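Local coordinates for ABM domain-containing protein (Deinococcus radiodurans, PDB 3E8O) that is of unknown function but is probably an antibiotic biosynthesis monooxygenase-like protein with a dimeric ferredoxin-like fold, at residues His35-Leu40 and Val58-Ser63; Gln45-Arg48 and Gly52-Leu55; Asp75-Met80 and Ala108-Glu113; His81-Leu84 and Gly88-Gln91. All coordinates share one frame; numbering follows the deposited sequence. Where two conformers were deposited one is given.

Contact 1 (His35-Leu40 and Val58-Ser63); sequences HLRQLL and VSEDLS
R37 and E60 join helix 33-47 to strand 53-61 by a two-pronged salt bridge. The guanidinium approaches side-on: NE of R37 donates to OE1 of E60 at 2.8 Å, and NH2 of R37 donates to OE2 of E60 at 2.9 Å. Both bonds are nearly straight, with N-H...O angles of 170° and 174°, and both oxygens are met on their syn sides. Carboxylate and guanidinium are not quite coplanar, their planes lying 26° apart, so OE2 sits almost in the guanidinium plane while NE reaches OE1 from somewhat outside the carboxylate plane. Long reach makes this possible. From CG onward the arginine is extended as far as NE, and E60 puts CG anti to its own backbone N and continues straight to meet it. Next to this polar pair, L40 and V58 point at each other, with CB of L40 4.0 Å from CB of V58. The CG2 methyl of V58 lies 3.6 Å from the L40 carbonyl O, so the valine packs against the helix backbone as well as the leucine side chain. This is the helix-on-sheet layer of the ferredoxin-like fold. F68 of the next strand touches both R37 and E60, while strand 53-61 pairs antiparallel, through S59 to D61, with a strand of the second subunit, whose L62 packs on R37. E60 OE2 also accepts from the backbone N of G66. With one oxygen doubly engaged and each of two arginine nitrogens given its own acceptor, the carboxylate is fixed in rotation and probably stays ionised.

Contact 2 (Gln45-Arg48 and Gly52-Leu55); sequences QATR and GCLL
Van der Waals packing carries the meeting of T47 and R48 with C53. The CB of C53 comes to 3.4 Å from the backbone O of T47, and its SG lies 3.6 Å from that same oxygen, so the cysteine rests on the T47 carbonyl by both atoms of its side chain. SG also has the CA of R48 at 4.0 Å. The side-chain to side-chain touch is lighter: CG2 of T47 reaches SG of C53 at 4.1 Å. Two torsions make it possible, since the threonine methyl and the cysteine sulfur each stand anti to their own backbone N, SG with chi1 -175°.

The segments flank the turn by which helix 33-47 passes into strand 53-61, the first helix-to-strand connection of the ferredoxin-like βαββαβ fold. Strand 53-61 lies at one border of the sheet within the chain, and its start is irregular: L54 and L55 both face H73 of strand 67-74, a classic beta bulge.

Polar bonds run to neighbours outside the pair of segments. OG1 of T47, anti to its carbonyl carbon, is hydrogen-bonded to the backbone O of I43, one helical turn back, which leaves the methyl as the branch that faces C53. NH2 of R48 bonds to the backbone O of Y56, farther along the strand. W74 packs against both T47 and C53, and S63 of the second subunit packs on R48.

Contact 3 (Asp75-Met80 and Ala108-Glu113); sequences DNLGAM and AYEAGE
M80 sets CG anti to its backbone N (chi1 -174°) and then bends at the last torsion, chi3 69°, which brings the selenium and terminal methyl of this selenomethionine against A108. L77 and E110 instead both hold CG beside the backbone N, and their side chains cross at about a right angle. The contact joins the start of helix 77-84 to strand 105-110, the last strand of the four-stranded ferredoxin-like sheet. SE of M80 is 3.9 Å from CB of A108, an apolar touch that V20 of the adjoining strand and I117 of the second subunit extend on both residues. Alongside it, CD1 of L77 lies 3.6 Å from OE2 of E110.

The helix start is capped by N76. At the N-cap position, its OD1 accepts from the backbone N of A79 at 2.9 Å, with the donor tilted 32° from the carbonyl plane. Its ND2 donates to OD2 of D75 at 2.8 Å, so the amide is held at both ends. A water bridges the first turn to the strand: it accepts from the backbone N of L77 at 3.0 Å and donates to OE2 of E110 at 2.9 Å.

Contact 4 (His81-Leu84 and Gly88-Gln91); sequences HTHL and GVTQ
V89 lies at the centre of this contact and meets H83 and L84 of the preceding helix, 77-84, each of its methyl groups taking a different partner. CG2 of V89 sits over one face of the H83 ring, a CH-pi contact at 3.9 Å from the ring centroid and 23° off the normal. It is displaced toward the rim, and the nearest ring atom is CE1 of H83, 3.7 Å from CG2. The same methyl is also 3.3 Å from the backbone O of H83. CG1 of V89 turns instead to the backbone O of L84, 3.6 Å away. The valine puts CG1 anti to its backbone N (chi1 163°) and CG2 beside that N, which spreads the two methyls over the two carbonyls. The imidazole of H83 has CG anti to its own N (chi1 167°), which carries the ring to the V89 side and presents a face to CG2. L84 joins mainly through its backbone, since its CB points away from V89 and its side chain packs on I117 of the second subunit.

The contact joins helices 77-84 and 87-98, consecutive in the chain between strands 67-74 and 105-110 of the ferredoxin-like fold. A water bridges the two segments, donating to the L84 O at 2.6 Å and accepting from OG1 of T90 at 3.0 Å.

ND1 of H83 bonds OE1 of E50, and NE2 an unidentified ligand, probably from the crystallisation liquor. Held at both nitrogens, the ring takes apolar packing over a face, which should limit its rotation.

In the fold
Contacts 1 and 2 hold the same two elements, helix 33-47 and strand 53-61, about 17 Å apart between centres, contact 2 at the turn joining them and contact 1 farther from that turn on both elements. Contacts 3 and 4 share helix 77-84, which contact 3 ties to strand 105-110 and contact 4 to helix 87-98. All four are partly buried: L40 and V58, T47, M80 and A108, and H83 are buried, whereas the charged pair of contact 1 and R48 of contact 2 are more exposed. Contact 1 has a direct salt bridge, contacts 3 and 4 each contain a bridging water between their own segments, and contact 2 is van der Waals packing alone. Contacts 2 and 4 meet where T47 CG2 lies 3.3 Å from H83 CE1.

Contact 1 (His35-Leu40 and Val58-Ser63)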
loop_
_atom_site.group_PDB
_atom_site.type_symbol
_atom_site.label_atom_id
_atom_site.label_comp_id
_atom_site.label_asym_id
_atom_site.label_seq_id
_atom_site.Cartn_x
_atom_site.Cartn_y
_atom_site.Cartn_z
ATOM N N HIS A 35 -2.946 6.211 18.767
ATOM C CA HIS A 35 -4.117 7.000 18.404
ATOM C C HIS A 35 -4.287 7.063 16.881
ATOM O O HIS A 35 -5.386 6.947 16.344
ATOM C CB HIS A 35 -4.048 8.426 19.005
ATOM C CG HIS A 35 -4.072 8.451 20.515
ATOM N ND1 HIS A 35 -3.261 9.279 21.262
ATOM C CD2 HIS A 35 -4.758 7.698 21.407
ATOM C CE1 HIS A 35 -3.471 9.056 22.551
ATOM N NE2 HIS A 35 -4.383 8.111 22.664
ATOM N N LEU A 36 -3.165 7.185 16.178
ATOM C CA LEU A 36 -3.268 7.272 14.719
ATOM C C LEU A 36 -3.707 5.940 14.102
ATOM O O LEU A 36 -4.509 5.896 13.166
ATOM C CB LEU A 36 -1.972 7.747 14.098
ATOM C CG LEU A 36 -2.007 7.922 12.572
ATOM C CD1 LEU A 36 -3.129 8.831 12.070
ATOM C CD2 LEU A 36 -0.626 8.375 12.039
ATOM N N ARG A 37 -3.237 4.854 14.687
ATOM C CA ARG A 37 -3.627 3.543 14.166
ATOM C C ARG A 37 -5.122 3.363 14.311
ATOM O O ARG A 37 -5.791 2.880 13.435
ATOM C CB ARG A 37 -2.878 2.380 14.855
ATOM C CG ARG A 37 -1.394 2.364 14.602
ATOM C CD ARG A 37 -0.716 1.147 15.219
ATOM N NE ARG A 37 0.723 1.243 15.160
ATOM C CZ ARG A 37 1.520 1.723 16.102
ATOM N NH1 ARG A 37 1.064 2.035 17.299
ATOM N NH2 ARG A 37 2.793 1.864 15.847
ATOM N N GLN A 38 -5.638 3.734 15.474
ATOM C CA GLN A 38 -7.062 3.615 15.736
ATOM C C GLN A 38 -7.879 4.458 14.764
ATOM O O GLN A 38 -8.895 4.034 14.230
ATOM C CB GLN A 38 -7.408 3.977 17.207
ATOM C CG GLN A 38 -8.907 3.860 17.462
ATOM C CD GLN A 38 -9.400 4.348 18.787
ATOM O OE1 GLN A 38 -9.019 5.415 19.271
ATOM N NE2 GLN A 38 -10.315 3.579 19.364
ATOM N N LEU A 39 -7.412 5.676 14.548
ATOM C CA LEU A 39 -8.081 6.604 13.605
ATOM C C LEU A 39 -8.094 6.058 12.189
ATOM O O LEU A 39 -9.112 6.098 11.501
ATOM C CB LEU A 39 -7.392 7.959 13.642
ATOM C CG LEU A 39 -7.917 9.030 12.681
ATOM C CD1 LEU A 39 -9.392 9.361 12.898
ATOM C CD2 LEU A 39 -7.025 10.296 12.819
ATOM N N LEU A 40 -6.953 5.513 11.764
ATOM C CA LEU A 40 -6.827 4.967 10.420
ATOM C C LEU A 40 -7.767 3.765 10.195
ATOM O O LEU A 40 -8.420 3.648 9.178
ATOM C CB LEU A 40 -5.372 4.618 10.082
ATOM C CG LEU A 40 -4.414 5.780 9.844
ATOM C CD1 LEU A 40 -2.973 5.300 9.793
ATOM C CD2 LEU A 40 -4.802 6.536 8.539
ATOM N N VAL A 58 -5.252 0.511 5.147
ATOM C CA VAL A 58 -4.370 1.297 5.968
ATOM C C VAL A 58 -3.349 0.338 6.573
ATOM O O VAL A 58 -3.710 -0.735 7.074
ATOM C CB VAL A 58 -5.108 2.100 7.033
ATOM C CG1 VAL A 58 -5.968 3.198 6.381
ATOM C CG2 VAL A 58 -6.017 1.232 8.030
ATOM N N SER A 59 -2.070 0.671 6.446
ATOM C CA SER A 59 -0.991 -0.272 6.817
ATOM C C SER A 59 0.192 0.457 7.410
ATOM O O SER A 59 0.343 1.659 7.256
ATOM C CB SER A 59 -0.602 -1.133 5.592
ATOM O OG SER A 59 -0.063 -0.343 4.526
ATOM N N GLU A 60 1.040 -0.308 8.061
ATOM C CA GLU A 60 2.236 0.225 8.717
ATOM C C GLU A 60 3.490 -0.376 8.107
ATOM O O GLU A 60 3.597 -1.581 7.912
ATOM C CB GLU A 60 2.203 -0.055 10.230
ATOM C CG GLU A 60 3.280 0.673 10.997
ATOM C CD GLU A 60 3.089 0.665 12.507
ATOM O OE1 GLU A 60 2.088 0.091 12.965
ATOM O OE2 GLU A 60 3.941 1.290 13.229
ATOM N N ASP A 61 4.403 0.514 7.763
ATOM C CA ASP A 61 5.656 0.193 7.092
ATOM C C ASP A 61 6.490 -0.729 7.967
ATOM O O ASP A 61 6.853 -0.330 9.087
ATOM C CB ASP A 61 6.405 1.521 6.781
ATOM C CG ASP A 61 7.610 1.331 5.878
ATOM O OD1 ASP A 61 8.142 0.222 5.836
ATOM O OD2 ASP A 61 8.017 2.328 5.264
ATOM N N LEU A 62 6.777 -1.941 7.498
ATOM C CA LEU A 62 7.575 -2.893 8.274
ATOM C C LEU A 62 9.006 -2.344 8.508
ATOM O O LEU A 62 9.655 -2.766 9.441
ATOM C CB LEU A 62 7.671 -4.269 7.552
ATOM C CG LEU A 62 6.402 -5.071 7.470
ATOM C CD1 LEU A 62 6.693 -6.307 6.636
ATOM C CD2 LEU A 62 5.938 -5.457 8.864
ATOM N N SER A 63 9.464 -1.500 7.561
ATOM C CA SER A 63 10.840 -0.920 7.492
ATOM C C SER A 63 10.954 0.337 8.348
ATOM O O SER A 63 12.072 0.789 8.626
ATOM C CB SER A 63 11.247 -0.614 6.019
ATOM O OG SER A 63 11.191 -1.774 5.126
#

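Contact 2 (Gln45-Arg48 and Gly52-Leu55)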
loop_
_atom_site.group_PDB
_atom_site.type_symbol
_atom_site.label_atom_id
_atom_site.label_comp_id
_atom_site.label_asym_id
_atom_site.label_seq_id
_atom_site.Cartn_x
_atom_site.Cartn_y
_atom_site.Cartn_z
ATOM N N GLN A 45 -12.764 1.583 7.780
ATOM C CA GLN A 45 -14.014 0.848 7.951
ATOM C C GLN A 45 -15.165 1.654 7.321
ATOM O O GLN A 45 -16.039 1.098 6.682
ATOM C CB GLN A 45 -14.273 0.580 9.441
ATOM N N ALA A 46 -15.122 2.958 7.513
ATOM C CA ALA A 46 -16.185 3.830 7.002
ATOM C C ALA A 46 -16.069 3.964 5.486
ATOM O O ALA A 46 -17.055 3.859 4.757
ATOM C CB ALA A 46 -16.079 5.194 7.609
ATOM N N THR A 47 -14.848 4.144 4.995
ATOM C CA THR A 47 -14.658 4.497 3.577
ATOM C C THR A 47 -14.993 3.357 2.664
ATOM O O THR A 47 -15.501 3.522 1.554
ATOM C CB THR A 47 -13.227 5.002 3.292
ATOM O OG1 THR A 47 -12.953 6.114 4.131
ATOM C CG2 THR A 47 -13.086 5.462 1.854
ATOM N N ARG A 48 -14.714 2.167 3.128
ATOM C CA ARG A 48 -14.995 0.979 2.338
ATOM C C ARG A 48 -16.449 0.844 1.987
ATOM O O ARG A 48 -16.783 0.106 1.102
ATOM C CB ARG A 48 -14.621 -0.301 3.080
ATOM C CG ARG A 48 -13.194 -0.567 3.076
ATOM C CD ARG A 48 -12.888 -1.685 4.051
ATOM N NE ARG A 48 -11.452 -1.704 4.201
ATOM C CZ ARG A 48 -10.789 -1.993 5.309
ATOM N NH1 ARG A 48 -11.448 -2.220 6.479
ATOM N NH2 ARG A 48 -9.454 -1.985 5.238
ATOM N N GLY A 52 -18.332 3.609 -5.040
ATOM C CA GLY A 52 -17.142 3.630 -5.860
ATOM C C GLY A 52 -15.861 3.202 -5.202
ATOM O O GLY A 52 -14.848 3.172 -5.869
ATOM N N CYS A 53 -15.887 2.894 -3.894
ATOM C CA CYS A 53 -14.681 2.472 -3.187
ATOM C C CYS A 53 -14.448 1.002 -3.429
ATOM O O CYS A 53 -15.199 0.147 -2.921
ATOM C CB CYS A 53 -14.736 2.779 -1.694
ATOM S SG CYS A 53 -13.184 2.386 -0.920
ATOM N N LEU A 54 -13.394 0.708 -4.187
ATOM C CA LEU A 54 -13.075 -0.687 -4.522
ATOM C C LEU A 54 -12.046 -1.292 -3.572
ATOM O O LEU A 54 -11.989 -2.487 -3.388
ATOM C CB LEU A 54 -12.596 -0.788 -5.946
ATOM C CG LEU A 54 -13.547 -0.269 -7.032
ATOM C CD1 LEU A 54 -12.911 -0.210 -8.399
ATOM C CD2 LEU A 54 -14.853 -1.100 -7.018
ATOM N N LEU A 55 -11.261 -0.437 -2.951
ATOM C CA LEU A 55 -10.225 -0.875 -2.006
ATOM C C LEU A 55 -9.835 0.305 -1.130
ATOM O O LEU A 55 -9.668 1.416 -1.614
ATOM C CB LEU A 55 -8.965 -1.329 -2.733
ATOM C CG LEU A 55 -7.879 -1.974 -1.860
ATOM C CD1 LEU A 55 -8.315 -3.330 -1.311
ATOM C CD2 LEU A 55 -6.593 -2.092 -2.672
#

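Contact 3 (Asp75-Met80 and Ala108-Glu113)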
loop_
_atom_site.group_PDB
_atom_site.type_symbol
_atom_site.label_atom_id
_atom_site.label_comp_id
_atom_site.label_asym_id
_atom_site.label_seq_id
_atom_site.Cartn_x
_atom_site.Cartn_y
_atom_site.Cartn_z
ATOM N N ASP A 75 -13.476 3.640 -8.326
ATOM C CA ASP A 75 -14.001 3.269 -9.642
ATOM C C ASP A 75 -13.698 4.316 -10.687
ATOM O O ASP A 75 -13.469 4.021 -11.826
ATOM C CB ASP A 75 -15.500 3.033 -9.572
ATOM C CG ASP A 75 -16.038 2.566 -10.859
ATOM O OD1 ASP A 75 -15.723 1.417 -11.248
ATOM O OD2 ASP A 75 -16.705 3.391 -11.518
ATOM N N ASN A 76 -13.750 5.582 -10.261
ATOM C CA ASN A 76 -13.483 6.701 -11.158
ATOM C C ASN A 76 -13.141 7.924 -10.340
ATOM O O ASN A 76 -13.314 7.961 -9.120
ATOM C CB ASN A 76 -14.657 6.950 -12.095
ATOM C CG ASN A 76 -15.946 7.152 -11.349
ATOM O OD1 ASN A 76 -16.138 8.168 -10.722
ATOM N ND2 ASN A 76 -16.806 6.140 -11.337
ATOM N N LEU A 77 -12.599 8.916 -11.029
ATOM C CA LEU A 77 -12.201 10.164 -10.394
ATOM C C LEU A 77 -13.329 10.877 -9.699
ATOM O O LEU A 77 -13.155 11.429 -8.622
ATOM C CB LEU A 77 -11.546 11.134 -11.368
ATOM C CG LEU A 77 -10.093 10.905 -11.674
ATOM C CD1 LEU A 77 -9.646 11.805 -12.863
ATOM C CD2 LEU A 77 -9.222 11.173 -10.454
ATOM N N GLY A 78 -14.515 10.800 -10.290
ATOM C CA GLY A 78 -15.668 11.472 -9.713
ATOM C C GLY A 78 -16.022 10.909 -8.333
ATOM O O GLY A 78 -16.312 11.660 -7.386
ATOM N N ALA A 79 -15.955 9.584 -8.197
ATOM C CA ALA A 79 -16.243 8.933 -6.920
ATOM C C ALA A 79 -15.214 9.336 -5.880
ATOM O O ALA A 79 -15.536 9.518 -4.692
ATOM C CB ALA A 79 -16.339 7.427 -7.053
HETATM N N MSE A 80 -13.962 9.416 -6.295
HETATM C CA MSE A 80 -12.914 9.824 -5.365
HETATM C C MSE A 80 -13.133 11.243 -4.885
HETATM O O MSE A 80 -13.018 11.508 -3.714
HETATM C CB MSE A 80 -11.556 9.664 -6.012
HETATM C CG MSE A 80 -10.442 9.939 -5.048
HETATM SE SE MSE A 80 -8.708 9.826 -5.865
HETATM C CE MSE A 80 -8.939 11.295 -6.854
ATOM N N ALA A 108 -2.718 10.577 -6.442
ATOM C CA ALA A 108 -3.569 9.616 -7.164
ATOM C C ALA A 108 -3.115 9.526 -8.607
ATOM O O ALA A 108 -2.500 10.450 -9.141
ATOM C CB ALA A 108 -5.035 9.994 -7.074
ATOM N N TYR A 109 -3.514 8.428 -9.240
ATOM C CA TYR A 109 -3.125 8.140 -10.632
ATOM C C TYR A 109 -4.229 7.345 -11.287
ATOM O O TYR A 109 -4.733 6.398 -10.707
ATOM C CB TYR A 109 -1.840 7.265 -10.708
ATOM C CG TYR A 109 -0.686 7.772 -9.884
ATOM C CD1 TYR A 109 -0.584 7.471 -8.532
ATOM C CD2 TYR A 109 0.305 8.539 -10.450
ATOM C CE1 TYR A 109 0.453 7.949 -7.763
ATOM C CE2 TYR A 109 1.344 9.027 -9.684
ATOM C CZ TYR A 109 1.413 8.739 -8.336
ATOM O OH TYR A 109 2.483 9.224 -7.603
ATOM N N GLU A 110 -4.634 7.751 -12.481
ATOM C CA GLU A 110 -5.538 6.916 -13.275
ATOM C C GLU A 110 -4.752 5.680 -13.668
ATOM O O GLU A 110 -3.565 5.725 -14.015
ATOM C CB GLU A 110 -6.067 7.653 -14.495
ATOM C CG GLU A 110 -7.051 8.709 -14.049
ATOM C CD GLU A 110 -7.858 9.321 -15.160
ATOM O OE1 GLU A 110 -7.242 10.004 -15.988
ATOM O OE2 GLU A 110 -9.097 9.145 -15.187
ATOM N N ALA A 111 -5.439 4.559 -13.609
ATOM C CA ALA A 111 -4.857 3.238 -13.853
ATOM C C ALA A 111 -5.360 2.634 -15.133
ATOM O O ALA A 111 -6.518 2.767 -15.475
ATOM C CB ALA A 111 -5.206 2.291 -12.668
ATOM N N GLY A 112 -4.452 1.957 -15.823
ATOM C CA GLY A 112 -4.797 1.157 -16.993
ATOM C C GLY A 112 -5.452 -0.141 -16.537
ATOM O O GLY A 112 -5.666 -0.370 -15.343
ATOM N N GLU A 113 -5.723 -1.034 -17.487
ATOM C CA GLU A 113 -6.319 -2.318 -17.153
ATOM C C GLU A 113 -5.374 -3.116 -16.252
ATOM O O GLU A 113 -4.158 -3.042 -16.337
ATOM C CB GLU A 113 -6.631 -3.171 -18.383
HETATM O O HOH W 1 -11.470 8.227 -13.696
#

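Contact 4 (His81-Leu84 and Gly88-Gln91)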
loop_
_atom_site.group_PDB
_atom_site.type_symbol
_atom_site.label_atom_id
_atom_site.label_comp_id
_atom_site.label_asym_id
_atom_site.label_seq_id
_atom_site.Cartn_x
_atom_site.Cartn_y
_atom_site.Cartn_z
ATOM N N HIS A 81 -13.489 12.128 -5.797
ATOM C CA HIS A 81 -13.743 13.526 -5.471
ATOM C C HIS A 81 -14.899 13.672 -4.492
ATOM O O HIS A 81 -14.849 14.453 -3.531
ATOM C CB HIS A 81 -13.922 14.374 -6.722
ATOM C CG HIS A 81 -12.610 14.729 -7.332
ATOM N ND1 HIS A 81 -12.323 14.578 -8.669
ATOM C CD2 HIS A 81 -11.456 15.135 -6.740
ATOM C CE1 HIS A 81 -11.075 14.967 -8.892
ATOM N NE2 HIS A 81 -10.519 15.286 -7.736
ATOM N N THR A 82 -15.896 12.829 -4.681
ATOM C CA THR A 82 -17.045 12.820 -3.775
ATOM C C THR A 82 -16.613 12.431 -2.354
ATOM O O THR A 82 -16.965 13.067 -1.339
ATOM C CB THR A 82 -18.160 11.891 -4.319
ATOM O OG1 THR A 82 -18.677 12.501 -5.501
ATOM C CG2 THR A 82 -19.319 11.709 -3.307
ATOM N N HIS A 83 -15.775 11.419 -2.286
ATOM C CA HIS A 83 -15.204 10.982 -1.035
ATOM C C HIS A 83 -14.425 12.116 -0.339
ATOM O O HIS A 83 -14.551 12.342 0.845
ATOM C CB HIS A 83 -14.251 9.783 -1.255
ATOM C CG HIS A 83 -13.402 9.465 -0.077
ATOM N ND1 HIS A 83 -13.879 8.875 1.070
ATOM C CD2 HIS A 83 -12.072 9.643 0.113
ATOM C CE1 HIS A 83 -12.868 8.706 1.915
ATOM N NE2 HIS A 83 -11.765 9.171 1.356
ATOM N N LEU A 84 -13.589 12.780 -1.123
ATOM C CA LEU A 84 -12.705 13.818 -0.606
ATOM C C LEU A 84 -13.455 15.011 -0.006
ATOM O O LEU A 84 -12.959 15.695 0.872
ATOM C CB LEU A 84 -11.748 14.272 -1.691
ATOM C CG LEU A 84 -10.667 13.198 -1.951
ATOM C CD1 LEU A 84 -9.994 13.469 -3.279
ATOM C CD2 LEU A 84 -9.641 13.155 -0.785
ATOM N N GLY A 88 -16.823 13.702 6.904
ATOM C CA GLY A 88 -16.023 12.734 7.664
ATOM C C GLY A 88 -14.538 12.813 7.343
ATOM O O GLY A 88 -13.695 12.544 8.215
ATOM N N VAL A 89 -14.238 13.235 6.113
ATOM C CA VAL A 89 -12.837 13.397 5.653
ATOM C C VAL A 89 -12.274 14.657 6.298
ATOM O O VAL A 89 -11.146 14.662 6.805
ATOM C CB VAL A 89 -12.716 13.408 4.101
ATOM C CG1 VAL A 89 -11.371 13.977 3.623
ATOM C CG2 VAL A 89 -12.897 11.991 3.623
ATOM N N THR A 90 -13.073 15.715 6.312
ATOM C CA THR A 90 -12.663 16.970 6.972
ATOM C C THR A 90 -12.352 16.707 8.434
ATOM O O THR A 90 -11.335 17.151 8.967
ATOM C CB THR A 90 -13.760 18.050 6.889
ATOM O OG1 THR A 90 -13.877 18.433 5.525
ATOM C CG2 THR A 90 -13.418 19.286 7.739
ATOM N N GLN A 91 -13.229 15.925 9.062
ATOM C CA GLN A 91 -13.109 15.606 10.466
ATOM C C GLN A 91 -11.848 14.801 10.727
ATOM O O GLN A 91 -11.139 15.040 11.676
ATOM C CB GLN A 91 -14.315 14.813 10.946
ATOM C CG GLN A 91 -15.659 15.552 10.874
ATOM C CD GLN A 91 -16.814 14.570 11.079
ATOM O OE1 GLN A 91 -16.631 13.508 11.675
ATOM N NE2 GLN A 91 -17.965 14.881 10.526
HETATM O O HOH W 2 -13.779 17.284 2.789
#